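Local coordinates for protein ferredoxin (Trichomonas vaginalis, PDB 1L5P) that carries electrons through its single [2Fe-2S] cluster, linking pyruvate:ferredoxin oxidoreductase to hydrogenase in the hydrogenosome, at residues V10-K15 / A29-A34; G54-A59 / D87-E92; E65-Q70 / A74-A79. All coordinates share one frame; numbering follows the deposited sequence.

Interaction 1 of 3, residues V10-K15 / A29-A34; sequences VKKQLK and AGLMSA
Leu14 and Leu31 point at each other from the two segments and meet tip to tip. The closest pair is Leu14 CD1 with Leu31 CD1 at 3.4 Å. This is tighter than ordinary methyl-methyl contact. Leu31 CD1 also lies 3.9 Å from Leu14 CD2, so it faces both methyls at the fork of Leu14. The chi1 of Leu14, -31°, is displaced from a staggered value. CG still lies on the backbone N side, away from the carbonyl carbon, and this turns the fork toward Leu31. The short methyl contact and this torsion together suggest some local strain.

The backbones stay well apart. The CA atoms of Leu14 and Ala29 are 8.1 Å from each other, and side chains alone bridge the gap. In the beta-grasp fold of [2Fe-2S] ferredoxins, a helix packs on a mixed sheet. Strand 10-15 is an outer strand of that sheet, bonded to strand 2-7. Segment 29-34 follows helix 22-27. Gly30, with its positive phi of 77°, forms a Schellman motif at the end of this helix and turns the chain so that Leu31 faces the strand. Leu14 also packs on Val25 and Leu26 of the helix, and Leu31 on Ala5 and Leu93.

Away from the leucine pair the contact thins out toward solvent. Ala29 CB approaches Leu14 CD1 only to 4.4 Å, at an exposed position. On the other flank the aliphatic part of Lys12 slants past Leu31. Its CD lies 4.0 Å from Leu31 CD2, the methyl that Leu14 does not use. Lys12 is exposed, and it lends Leu31 one methylene, CD, at the solvent side.

Interaction 2 of 3, residues G54-A59 / D87-E92; sequences GKVAAA and DGAVFE
Val56 and Phe91 approach from opposite directions, and one valine methyl makes the main contact. Val56 belongs to the loop between strand 48-53 and helix 61-67. Phe91 is on strand 90-92, an inner strand of the mixed sheet of the ferredoxin beta-grasp fold. Val56 CG2 lies 3.7 Å from Phe91 CZ and 4.0 Å from Phe91 CE2. It therefore sits at the far end of the ring and meets it obliquely. The same methyl is 4.2 Å from Ala89 CB, so one methyl touches both the alanine and the ring.

The torsion of Val56 selects this methyl. With chi1 at 180°, CG1 is anti to the backbone N and CG2 is anti to the carbonyl carbon, which turns CG2 toward the strand. The CB of Phe91 does not point straight at the loop, but its ring extends far enough to reach Val56.

Next to this apolar group the main chains themselves come close. The CA atoms of Gly54 and Ala89 are 4.0 Å apart. Gly54 has no side chain, and the two backbones can pass this close. Its positive phi, 88°, is one that glycine takes easily.

Further out, Phe91 packs on Ile3 and Ile80, and its ring meets that of His51 with the planes at about 35°. Backbone hydrogen bonds tie Gly88 to Thr2, Ala89 and Phe91 to Thr4, and Val90 to Val52 and Ser53, so the strand is held by neighbours on both sides. The loop is fixed by Lys55 O, which accepts a hydrogen bond from Asn86 ND2, while Gly54 O receives a weak one from His51 NE2.

Interaction 3 of 3, residues E65-Q70 / A74-A79; sequences EFLEDQ and ARLACA. With FES (Fe2/s2 (inorganic) cluster), chain D.
Leu76 and Cys78, on strand 74-76 and the short 3-10 turn 77-79, belong to the pocket of the [2Fe-2S] cluster. Phe66, Leu67 and Gln70 pack on the strand. Leu67 is the central residue. Its CD2 lies against the strand backbone, 3.6 Å from Ala74 O and 3.7 Å from Arg75 CA. The other methyl, Leu67 CD1, is 3.7 Å from Ala74 O, so both methyls meet the same carbonyl oxygen.

Leu67 O also accepts the backbone N of Gln70 in a type I turn. This turn brings Gln70 back to the strand, where its CB lies 3.6 Å from Ala74 CB.

Phe66 crosses Leu76 at a slant. Its ring atom CD2 is 3.9 Å from Leu76 CD1, an oblique approach. The same methyl of Leu76 faces the cluster, with CD1 4.0 Å from the sulfide S1. One methyl thus touches both the ring and the cluster, at roughly a right angle. Two residues on, Cys78 SG binds the iron atom FE2 at 2.2 Å. A chi1 of 64° places SG between the backbone N and the carbonyl carbon of Cys78, on the side where the iron lies. Cys47 is the second protein ligand of this iron.

Arg75 points away from segment 65-70, and its NE forms a salt bridge with Glu63 of helix 61-67. Glu63 OE1 also accepts the backbone N of Leu76. Strand 74-76 is an outer strand of the mixed sheet, beside strand 48-53, whose Ile48 packs on Leu67, Gln70 and Leu76.

How the interactions relate
All three contacts reach the same mixed sheet. Interaction 3 is nested in the loop closed by interaction 2, and Arg75 joins them: its NH1 is 2.9 Å from Ala57 O, a probable hydrogen bond, and 3.6 Å from Val56 CG1. Interactions 1 and 3 lie on opposite sides of the chain's centre, with centres about 18 Å apart. They still touch where Met32 SD packs on Ala77 CB at 4.0 Å. Interactions 1 and 2 do not touch; their nearest atoms are about 6 Å apart. Interaction 3 alone supplies a cluster ligand. The side chains of Leu31 and Phe91 stay about 14 Å and 13 Å from the cluster.

Interaction 1 of 3, residues V10-K15 / A29-A34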
ATOM      1  N   VAL A  10      12.163  -1.543  10.753  1.00 46.58           N
ATOM      2  CA  VAL A  10      12.121  -2.991  10.799  1.00 44.66           C
ATOM      3  C   VAL A  10      11.352  -3.556   9.613  1.00 45.02           C
ATOM      4  O   VAL A  10      10.234  -3.136   9.305  1.00 44.19           O
ATOM      5  CB  VAL A  10      11.550  -3.504  12.146  1.00 43.46           C
ATOM      6  CG1 VAL A  10      12.084  -2.650  13.276  1.00 42.35           C
ATOM      7  CG2 VAL A  10      10.045  -3.477  12.140  1.00 45.37           C
ATOM      8  N   LYS A  11      11.995  -4.494   8.931  1.00 45.33           N
ATOM      9  CA  LYS A  11      11.434  -5.157   7.761  1.00 45.28           C
ATOM     10  C   LYS A  11      10.525  -6.292   8.205  1.00 45.61           C
ATOM     11  O   LYS A  11      10.865  -7.026   9.123  1.00 47.09           O
ATOM     12  CB  LYS A  11      12.564  -5.743   6.920  1.00 45.69           C
ATOM     13  CG  LYS A  11      12.450  -5.505   5.443  1.00 46.31           C
ATOM     14  CD  LYS A  11      13.797  -5.118   4.860  1.00 47.18           C
ATOM     15  CE  LYS A  11      14.297  -3.812   5.458  1.00 47.18           C
ATOM     16  NZ  LYS A  11      15.524  -3.299   4.777  1.00 49.28           N
ATOM     17  N   LYS A  12       9.380  -6.442   7.547  1.00 46.04           N
ATOM     18  CA  LYS A  12       8.438  -7.512   7.867  1.00 45.49           C
ATOM     19  C   LYS A  12       7.849  -8.061   6.578  1.00 45.80           C
ATOM     20  O   LYS A  12       7.143  -7.352   5.865  1.00 47.44           O
ATOM     21  CB  LYS A  12       7.300  -6.993   8.748  1.00 47.08           C
ATOM     22  CG  LYS A  12       7.750  -6.248   9.989  1.00 48.38           C
ATOM     23  CD  LYS A  12       6.779  -6.462  11.131  1.00 48.84           C
ATOM     24  CE  LYS A  12       7.513  -6.470  12.460  1.00 50.51           C
ATOM     25  NZ  LYS A  12       7.981  -5.109  12.844  1.00 48.84           N
ATOM     26  N   GLN A  13       8.133  -9.321   6.275  1.00 44.92           N
ATOM     27  CA  GLN A  13       7.607  -9.926   5.063  1.00 45.03           C
ATOM     28  C   GLN A  13       6.183 -10.409   5.286  1.00 44.37           C
ATOM     29  O   GLN A  13       5.883 -11.079   6.277  1.00 44.17           O
ATOM     30  CB  GLN A  13       8.489 -11.090   4.613  1.00 47.68           C
ATOM     31  CG  GLN A  13       7.823 -12.005   3.595  1.00 50.21           C
ATOM     32  CD  GLN A  13       8.828 -12.770   2.762  1.00 51.48           C
ATOM     33  OE1 GLN A  13      10.011 -12.429   2.739  1.00 54.77           O
ATOM     34  NE2 GLN A  13       8.365 -13.810   2.073  1.00 52.39           N
ATOM     35  N   LEU A  14       5.307 -10.051   4.357  1.00 43.81           N
ATOM     36  CA  LEU A  14       3.906 -10.432   4.435  1.00 42.49           C
ATOM     37  C   LEU A  14       3.507 -11.164   3.164  1.00 42.39           C
ATOM     38  O   LEU A  14       3.986 -10.834   2.075  1.00 43.01           O
ATOM     39  CB  LEU A  14       3.021  -9.188   4.612  1.00 41.62           C
ATOM     40  CG  LEU A  14       3.598  -7.985   5.371  1.00 42.22           C
ATOM     41  CD1 LEU A  14       2.533  -6.910   5.540  1.00 41.56           C
ATOM     42  CD2 LEU A  14       4.102  -8.427   6.734  1.00 42.65           C
ATOM     43  N   LYS A  15       2.643 -12.165   3.306  1.00 41.72           N
ATOM     44  CA  LYS A  15       2.165 -12.933   2.161  1.00 40.83           C
ATOM     45  C   LYS A  15       0.850 -12.323   1.717  1.00 39.60           C
ATOM     46  O   LYS A  15       0.078 -11.827   2.530  1.00 37.43           O
ATOM     47  CB  LYS A  15       1.929 -14.403   2.527  1.00 42.18           C
ATOM     48  CG  LYS A  15       2.541 -14.849   3.847  1.00 46.80           C
ATOM     49  CD  LYS A  15       2.589 -16.368   3.946  1.00 47.08           C
ATOM     50  CE  LYS A  15       3.832 -16.927   3.267  1.00 52.75           C
ATOM     51  NZ  LYS A  15       4.955 -15.933   3.224  1.00 54.67           N
ATOM     52  N   ALA A  29      -2.620  -7.043   9.252  1.00 29.24           N
ATOM     53  CA  ALA A  29      -1.380  -7.488   9.889  1.00 27.51           C
ATOM     54  C   ALA A  29      -0.957  -6.528  11.005  1.00 26.01           C
ATOM     55  O   ALA A  29       0.106  -6.680  11.604  1.00 27.47           O
ATOM     56  CB  ALA A  29      -0.271  -7.604   8.851  1.00 25.35           C
ATOM     57  N   GLY A  30      -1.788  -5.528  11.271  1.00 26.20           N
ATOM     58  CA  GLY A  30      -1.492  -4.580  12.327  1.00 25.78           C
ATOM     59  C   GLY A  30      -0.456  -3.528  11.989  1.00 26.98           C
ATOM     60  O   GLY A  30      -0.096  -2.715  12.846  1.00 26.39           O
ATOM     61  N   LEU A  31       0.020  -3.530  10.745  1.00 28.08           N
ATOM     62  CA  LEU A  31       1.024  -2.562  10.301  1.00 28.65           C
ATOM     63  C   LEU A  31       0.382  -1.220   9.944  1.00 29.45           C
ATOM     64  O   LEU A  31       1.020  -0.168  10.008  1.00 29.95           O
ATOM     65  CB  LEU A  31       1.777  -3.127   9.093  1.00 27.20           C
ATOM     66  CG  LEU A  31       2.613  -4.361   9.436  1.00 27.46           C
ATOM     67  CD1 LEU A  31       3.290  -4.905   8.190  1.00 29.79           C
ATOM     68  CD2 LEU A  31       3.641  -3.985  10.491  1.00 25.57           C
ATOM     69  N   MET A  32      -0.894  -1.267   9.579  1.00 30.47           N
ATOM     70  CA  MET A  32      -1.641  -0.066   9.209  1.00 31.31           C
ATOM     71  C   MET A  32      -3.057  -0.153   9.795  1.00 31.35           C
ATOM     72  O   MET A  32      -3.717  -1.198   9.705  1.00 31.47           O
ATOM     73  CB  MET A  32      -1.684   0.060   7.671  1.00 29.33           C
ATOM     74  CG  MET A  32      -2.314   1.347   7.137  1.00 29.62           C
ATOM     75  SD  MET A  32      -2.423   1.438   5.318  1.00 25.53           S
ATOM     76  CE  MET A  32      -0.871   2.231   4.990  1.00 22.11           C
ATOM     77  N   SER A  33      -3.511   0.943  10.403  1.00 32.74           N
ATOM     78  CA  SER A  33      -4.844   0.993  11.011  1.00 34.73           C
ATOM     79  C   SER A  33      -5.920   1.385  10.006  1.00 34.20           C
ATOM     80  O   SER A  33      -5.688   2.230   9.149  1.00 33.04           O
ATOM     81  CB  SER A  33      -4.855   1.984  12.182  1.00 35.78           C
ATOM     82  OG  SER A  33      -5.492   3.196  11.830  1.00 34.63           O
ATOM     83  N   ALA A  34      -7.090   0.766  10.119  1.00 35.65           N
ATOM     84  CA  ALA A  34      -8.201   1.048   9.221  1.00 39.12           C
ATOM     85  C   ALA A  34      -9.212   1.968   9.911  1.00 41.52           C
ATOM     86  O   ALA A  34     -10.299   2.231   9.390  1.00 45.08           O
ATOM     87  CB  ALA A  34      -8.874  -0.259   8.804  1.00 36.92           C
TER

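Interaction 2 of 3, residues G54-A59 / D87-E92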
ATOM      1  N   GLY A  54      10.346  -2.783  -6.353  1.00 28.90           N
ATOM      2  CA  GLY A  54       9.424  -3.679  -7.024  1.00 31.38           C
ATOM      3  C   GLY A  54       8.472  -3.040  -8.016  1.00 33.02           C
ATOM      4  O   GLY A  54       8.332  -1.821  -8.085  1.00 34.04           O
ATOM      5  N   LYS A  55       7.805  -3.886  -8.787  1.00 34.10           N
ATOM      6  CA  LYS A  55       6.866  -3.427  -9.788  1.00 35.97           C
ATOM      7  C   LYS A  55       5.484  -3.190  -9.215  1.00 35.46           C
ATOM      8  O   LYS A  55       4.893  -4.075  -8.594  1.00 36.27           O
ATOM      9  CB  LYS A  55       6.759  -4.450 -10.918  1.00 39.89           C
ATOM     10  CG  LYS A  55       7.937  -4.458 -11.868  1.00 45.89           C
ATOM     11  CD  LYS A  55       8.088  -5.824 -12.525  1.00 50.80           C
ATOM     12  CE  LYS A  55       9.550  -6.132 -12.846  1.00 54.38           C
ATOM     13  NZ  LYS A  55      10.503  -5.254 -12.093  1.00 56.13           N
ATOM     14  N   VAL A  56       4.978  -1.983  -9.433  1.00 34.35           N
ATOM     15  CA  VAL A  56       3.642  -1.624  -8.991  1.00 33.35           C
ATOM     16  C   VAL A  56       3.063  -0.687 -10.034  1.00 34.01           C
ATOM     17  O   VAL A  56       3.680   0.326 -10.385  1.00 33.64           O
ATOM     18  CB  VAL A  56       3.640  -0.925  -7.627  1.00 30.63           C
ATOM     19  CG1 VAL A  56       2.214  -0.586  -7.245  1.00 25.99           C
ATOM     20  CG2 VAL A  56       4.261  -1.839  -6.572  1.00 28.45           C
ATOM     21  N   ALA A  57       1.882  -1.049 -10.534  1.00 34.04           N
ATOM     22  CA  ALA A  57       1.187  -0.277 -11.555  1.00 30.63           C
ATOM     23  C   ALA A  57       1.059   1.191 -11.156  1.00 29.88           C
ATOM     24  O   ALA A  57       0.751   1.509 -10.004  1.00 29.80           O
ATOM     25  CB  ALA A  57      -0.179  -0.886 -11.812  1.00 28.59           C
ATOM     26  N   ALA A  58       1.318   2.076 -12.117  1.00 30.14           N
ATOM     27  CA  ALA A  58       1.248   3.517 -11.893  1.00 27.44           C
ATOM     28  C   ALA A  58      -0.104   3.910 -11.334  1.00 24.91           C
ATOM     29  O   ALA A  58      -1.119   3.278 -11.612  1.00 23.69           O
ATOM     30  CB  ALA A  58       1.519   4.262 -13.183  1.00 27.70           C
ATOM     31  N   ALA A  59      -0.106   4.959 -10.532  1.00 25.34           N
ATOM     32  CA  ALA A  59      -1.327   5.422  -9.908  1.00 29.73           C
ATOM     33  C   ALA A  59      -2.278   6.082 -10.906  1.00 32.72           C
ATOM     34  O   ALA A  59      -1.845   6.785 -11.818  1.00 31.77           O
ATOM     35  CB  ALA A  59      -0.982   6.395  -8.788  1.00 29.09           C
ATOM     36  N   ASP A  87       4.950  -9.475  -6.526  1.00 38.62           N
ATOM     37  CA  ASP A  87       5.750 -10.313  -5.638  1.00 38.87           C
ATOM     38  C   ASP A  87       7.174  -9.777  -5.467  1.00 36.42           C
ATOM     39  O   ASP A  87       7.946  -9.699  -6.421  1.00 37.02           O
ATOM     40  CB  ASP A  87       5.793 -11.754  -6.166  1.00 40.66           C
ATOM     41  CG  ASP A  87       6.388 -12.727  -5.164  1.00 43.64           C
ATOM     42  OD1 ASP A  87       6.532 -13.918  -5.512  1.00 45.45           O
ATOM     43  OD2 ASP A  87       6.716 -12.307  -4.032  1.00 45.11           O
ATOM     44  N   GLY A  88       7.521  -9.411  -4.240  1.00 34.04           N
ATOM     45  CA  GLY A  88       8.852  -8.894  -3.995  1.00 31.72           C
ATOM     46  C   GLY A  88       8.874  -7.392  -3.826  1.00 30.47           C
ATOM     47  O   GLY A  88       9.915  -6.817  -3.513  1.00 31.02           O
ATOM     48  N   ALA A  89       7.730  -6.748  -4.030  1.00 29.68           N
ATOM     49  CA  ALA A  89       7.652  -5.297  -3.884  1.00 27.95           C
ATOM     50  C   ALA A  89       7.882  -4.918  -2.431  1.00 26.81           C
ATOM     51  O   ALA A  89       7.507  -5.663  -1.520  1.00 26.76           O
ATOM     52  CB  ALA A  89       6.298  -4.801  -4.338  1.00 30.05           C
ATOM     53  N   VAL A  90       8.499  -3.764  -2.218  1.00 24.11           N
ATOM     54  CA  VAL A  90       8.771  -3.293  -0.876  1.00 25.11           C
ATOM     55  C   VAL A  90       8.095  -1.958  -0.607  1.00 28.29           C
ATOM     56  O   VAL A  90       8.194  -1.039  -1.416  1.00 30.55           O
ATOM     57  CB  VAL A  90      10.265  -3.130  -0.673  1.00 26.77           C
ATOM     58  CG1 VAL A  90      10.551  -2.658   0.751  1.00 27.90           C
ATOM     59  CG2 VAL A  90      10.955  -4.456  -0.965  1.00 26.60           C
ATOM     60  N   PHE A  91       7.408  -1.848   0.528  1.00 28.88           N
ATOM     61  CA  PHE A  91       6.729  -0.608   0.888  1.00 28.14           C
ATOM     62  C   PHE A  91       7.161  -0.155   2.274  1.00 28.97           C
ATOM     63  O   PHE A  91       7.366  -0.967   3.161  1.00 29.47           O
ATOM     64  CB  PHE A  91       5.206  -0.794   0.854  1.00 24.97           C
ATOM     65  CG  PHE A  91       4.684  -1.296  -0.458  1.00 23.00           C
ATOM     66  CD1 PHE A  91       4.568  -2.660  -0.697  1.00 22.00           C
ATOM     67  CD2 PHE A  91       4.292  -0.405  -1.456  1.00 21.54           C
ATOM     68  CE1 PHE A  91       4.058  -3.134  -1.920  1.00 23.87           C
ATOM     69  CE2 PHE A  91       3.787  -0.864  -2.675  1.00 19.31           C
ATOM     70  CZ  PHE A  91       3.666  -2.230  -2.910  1.00 20.05           C
ATOM     71  N   GLU A  92       7.295   1.152   2.448  1.00 30.54           N
ATOM     72  CA  GLU A  92       7.702   1.733   3.712  1.00 32.13           C
ATOM     73  C   GLU A  92       6.505   2.465   4.337  1.00 34.00           C
ATOM     74  O   GLU A  92       5.840   3.269   3.678  1.00 34.55           O
ATOM     75  CB  GLU A  92       8.873   2.666   3.437  1.00 31.36           C
ATOM     76  CG  GLU A  92       9.248   3.598   4.540  1.00 40.18           C
ATOM     77  CD  GLU A  92      10.378   4.513   4.112  1.00 46.65           C
ATOM     78  OE1 GLU A  92      10.340   5.728   4.424  1.00 50.15           O
ATOM     79  OE2 GLU A  92      11.309   4.009   3.449  1.00 49.09           O
TER

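Interaction 3 of 3, residues E65-Q70 / A74-A79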
ATOM      1  N   GLU A  65      -4.814  12.360  -7.015  1.00 34.94           N
ATOM      2  CA  GLU A  65      -5.423  13.531  -6.396  1.00 36.55           C
ATOM      3  C   GLU A  65      -5.029  13.610  -4.934  1.00 34.69           C
ATOM      4  O   GLU A  65      -4.832  14.690  -4.387  1.00 34.36           O
ATOM      5  CB  GLU A  65      -6.943  13.446  -6.492  1.00 41.25           C
ATOM      6  CG  GLU A  65      -7.480  13.308  -7.907  1.00 49.47           C
ATOM      7  CD  GLU A  65      -8.447  14.422  -8.260  1.00 53.72           C
ATOM      8  OE1 GLU A  65      -8.322  15.516  -7.657  1.00 54.72           O
ATOM      9  OE2 GLU A  65      -9.322  14.201  -9.133  1.00 55.25           O
ATOM     10  N   PHE A  66      -4.916  12.448  -4.305  1.00 34.15           N
ATOM     11  CA  PHE A  66      -4.556  12.375  -2.899  1.00 33.58           C
ATOM     12  C   PHE A  66      -3.043  12.396  -2.640  1.00 33.77           C
ATOM     13  O   PHE A  66      -2.617  12.518  -1.492  1.00 35.21           O
ATOM     14  CB  PHE A  66      -5.154  11.111  -2.282  1.00 32.61           C
ATOM     15  CG  PHE A  66      -6.651  11.153  -2.117  1.00 30.11           C
ATOM     16  CD1 PHE A  66      -7.243  12.002  -1.183  1.00 28.48           C
ATOM     17  CD2 PHE A  66      -7.466  10.310  -2.869  1.00 26.80           C
ATOM     18  CE1 PHE A  66      -8.624  12.007  -0.996  1.00 26.16           C
ATOM     19  CE2 PHE A  66      -8.850  10.309  -2.688  1.00 28.48           C
ATOM     20  CZ  PHE A  66      -9.429  11.156  -1.752  1.00 24.89           C
ATOM     21  N   LEU A  67      -2.231  12.303  -3.689  1.00 31.58           N
ATOM     22  CA  LEU A  67      -0.783  12.284  -3.506  1.00 30.27           C
ATOM     23  C   LEU A  67      -0.063  13.568  -3.887  1.00 31.67           C
ATOM     24  O   LEU A  67       1.165  13.649  -3.785  1.00 31.77           O
ATOM     25  CB  LEU A  67      -0.184  11.113  -4.288  1.00 27.57           C
ATOM     26  CG  LEU A  67      -1.000   9.822  -4.194  1.00 26.32           C
ATOM     27  CD1 LEU A  67      -0.707   8.903  -5.377  1.00 24.95           C
ATOM     28  CD2 LEU A  67      -0.676   9.150  -2.869  1.00 25.46           C
ATOM     29  N   GLU A  68      -0.824  14.570  -4.314  1.00 32.27           N
ATOM     30  CA  GLU A  68      -0.261  15.851  -4.730  1.00 31.30           C
ATOM     31  C   GLU A  68       0.609  16.506  -3.668  1.00 31.14           C
ATOM     32  O   GLU A  68       1.688  17.030  -3.972  1.00 32.32           O
ATOM     33  CB  GLU A  68      -1.388  16.810  -5.115  1.00 33.98           C
ATOM     34  CG  GLU A  68      -2.531  16.144  -5.882  1.00 39.18           C
ATOM     35  CD  GLU A  68      -3.374  17.143  -6.666  1.00 40.65           C
ATOM     36  OE1 GLU A  68      -3.188  18.364  -6.451  1.00 43.21           O
ATOM     37  OE2 GLU A  68      -4.214  16.709  -7.490  1.00 36.77           O
ATOM     38  N   ASP A  69       0.134  16.483  -2.428  1.00 29.14           N
ATOM     39  CA  ASP A  69       0.854  17.083  -1.316  1.00 30.86           C
ATOM     40  C   ASP A  69       1.646  16.043  -0.519  1.00 30.47           C
ATOM     41  O   ASP A  69       2.035  16.288   0.622  1.00 28.50           O
ATOM     42  CB  ASP A  69      -0.135  17.789  -0.384  1.00 33.70           C
ATOM     43  CG  ASP A  69      -1.151  16.831   0.246  1.00 38.06           C
ATOM     44  OD1 ASP A  69      -1.815  17.224   1.235  1.00 38.46           O
ATOM     45  OD2 ASP A  69      -1.291  15.688  -0.244  1.00 41.93           O
ATOM     46  N   GLN A  70       1.869  14.877  -1.119  1.00 31.62           N
ATOM     47  CA  GLN A  70       2.620  13.808  -0.464  1.00 30.45           C
ATOM     48  C   GLN A  70       3.972  13.586  -1.143  1.00 31.21           C
ATOM     49  O   GLN A  70       4.209  14.094  -2.250  1.00 32.95           O
ATOM     50  CB  GLN A  70       1.825  12.506  -0.498  1.00 29.77           C
ATOM     51  CG  GLN A  70       0.604  12.495   0.401  1.00 31.39           C
ATOM     52  CD  GLN A  70       0.942  12.238   1.864  1.00 30.80           C
ATOM     53  OE1 GLN A  70       1.925  11.574   2.181  1.00 30.39           O
ATOM     54  NE2 GLN A  70       0.121  12.770   2.764  1.00 31.57           N
ATOM     55  N   ALA A  74       4.844   8.333  -2.615  1.00 25.39           N
ATOM     56  CA  ALA A  74       3.669   8.000  -1.827  1.00 22.27           C
ATOM     57  C   ALA A  74       2.617   7.337  -2.694  1.00 21.32           C
ATOM     58  O   ALA A  74       2.477   7.662  -3.863  1.00 22.92           O
ATOM     59  CB  ALA A  74       3.093   9.261  -1.199  1.00 20.28           C
ATOM     60  N   ARG A  75       1.879   6.403  -2.112  1.00 21.07           N
ATOM     61  CA  ARG A  75       0.811   5.710  -2.807  1.00 20.20           C
ATOM     62  C   ARG A  75      -0.281   5.393  -1.779  1.00 23.39           C
ATOM     63  O   ARG A  75      -0.028   5.404  -0.573  1.00 23.12           O
ATOM     64  CB  ARG A  75       1.327   4.409  -3.425  1.00 20.42           C
ATOM     65  CG  ARG A  75       2.369   4.581  -4.514  1.00 21.94           C
ATOM     66  CD  ARG A  75       1.753   5.097  -5.816  1.00 19.70           C
ATOM     67  NE  ARG A  75       0.566   4.347  -6.194  1.00 15.16           N
ATOM     68  CZ  ARG A  75       0.562   3.344  -7.061  1.00 18.81           C
ATOM     69  NH1 ARG A  75       1.690   2.972  -7.646  1.00 18.26           N
ATOM     70  NH2 ARG A  75      -0.572   2.708  -7.343  1.00 18.54           N
ATOM     71  N   LEU A  76      -1.494   5.130  -2.258  1.00 23.75           N
ATOM     72  CA  LEU A  76      -2.605   4.770  -1.387  1.00 23.38           C
ATOM     73  C   LEU A  76      -2.599   3.251  -1.349  1.00 23.32           C
ATOM     74  O   LEU A  76      -2.772   2.605  -2.377  1.00 24.22           O
ATOM     75  CB  LEU A  76      -3.938   5.239  -1.975  1.00 23.30           C
ATOM     76  CG  LEU A  76      -4.294   6.728  -1.972  1.00 22.28           C
ATOM     77  CD1 LEU A  76      -5.739   6.866  -2.424  1.00 20.12           C
ATOM     78  CD2 LEU A  76      -4.100   7.334  -0.589  1.00 19.62           C
ATOM     79  N   ALA A  77      -2.400   2.676  -0.172  1.00 24.77           N
ATOM     80  CA  ALA A  77      -2.364   1.230  -0.044  1.00 22.13           C
ATOM     81  C   ALA A  77      -3.605   0.559  -0.613  1.00 22.59           C
ATOM     82  O   ALA A  77      -3.504  -0.498  -1.227  1.00 24.21           O
ATOM     83  CB  ALA A  77      -2.182   0.849   1.415  1.00 23.79           C
ATOM     84  N   CYS A  78      -4.779   1.156  -0.428  1.00 24.03           N
ATOM     85  CA  CYS A  78      -5.994   0.530  -0.945  1.00 26.67           C
ATOM     86  C   CYS A  78      -6.181   0.686  -2.463  1.00 28.86           C
ATOM     87  O   CYS A  78      -7.058   0.048  -3.060  1.00 29.29           O
ATOM     88  CB  CYS A  78      -7.232   1.049  -0.207  1.00 28.40           C
ATOM     89  SG  CYS A  78      -7.559   2.799  -0.421  1.00 34.56           S
ATOM     90  N   ALA A  79      -5.349   1.517  -3.088  1.00 29.34           N
ATOM     91  CA  ALA A  79      -5.417   1.731  -4.528  1.00 27.76           C
ATOM     92  C   ALA A  79      -4.577   0.679  -5.252  1.00 29.94           C
ATOM     93  O   ALA A  79      -4.648   0.539  -6.474  1.00 31.34           O
ATOM     94  CB  ALA A  79      -4.904   3.113  -4.862  1.00 25.36           C
TER
HETATM   95 FE1  FES D  94      -9.380   5.573   2.474  1.00 29.89          FE
HETATM   96 FE2  FES D  94      -7.357   4.179   1.298  1.00 32.50          FE
HETATM   97  S1  FES D  94      -8.137   6.188   0.703  1.00 33.00           S
HETATM   98  S2  FES D  94      -8.594   3.545   3.081  1.00 30.45           S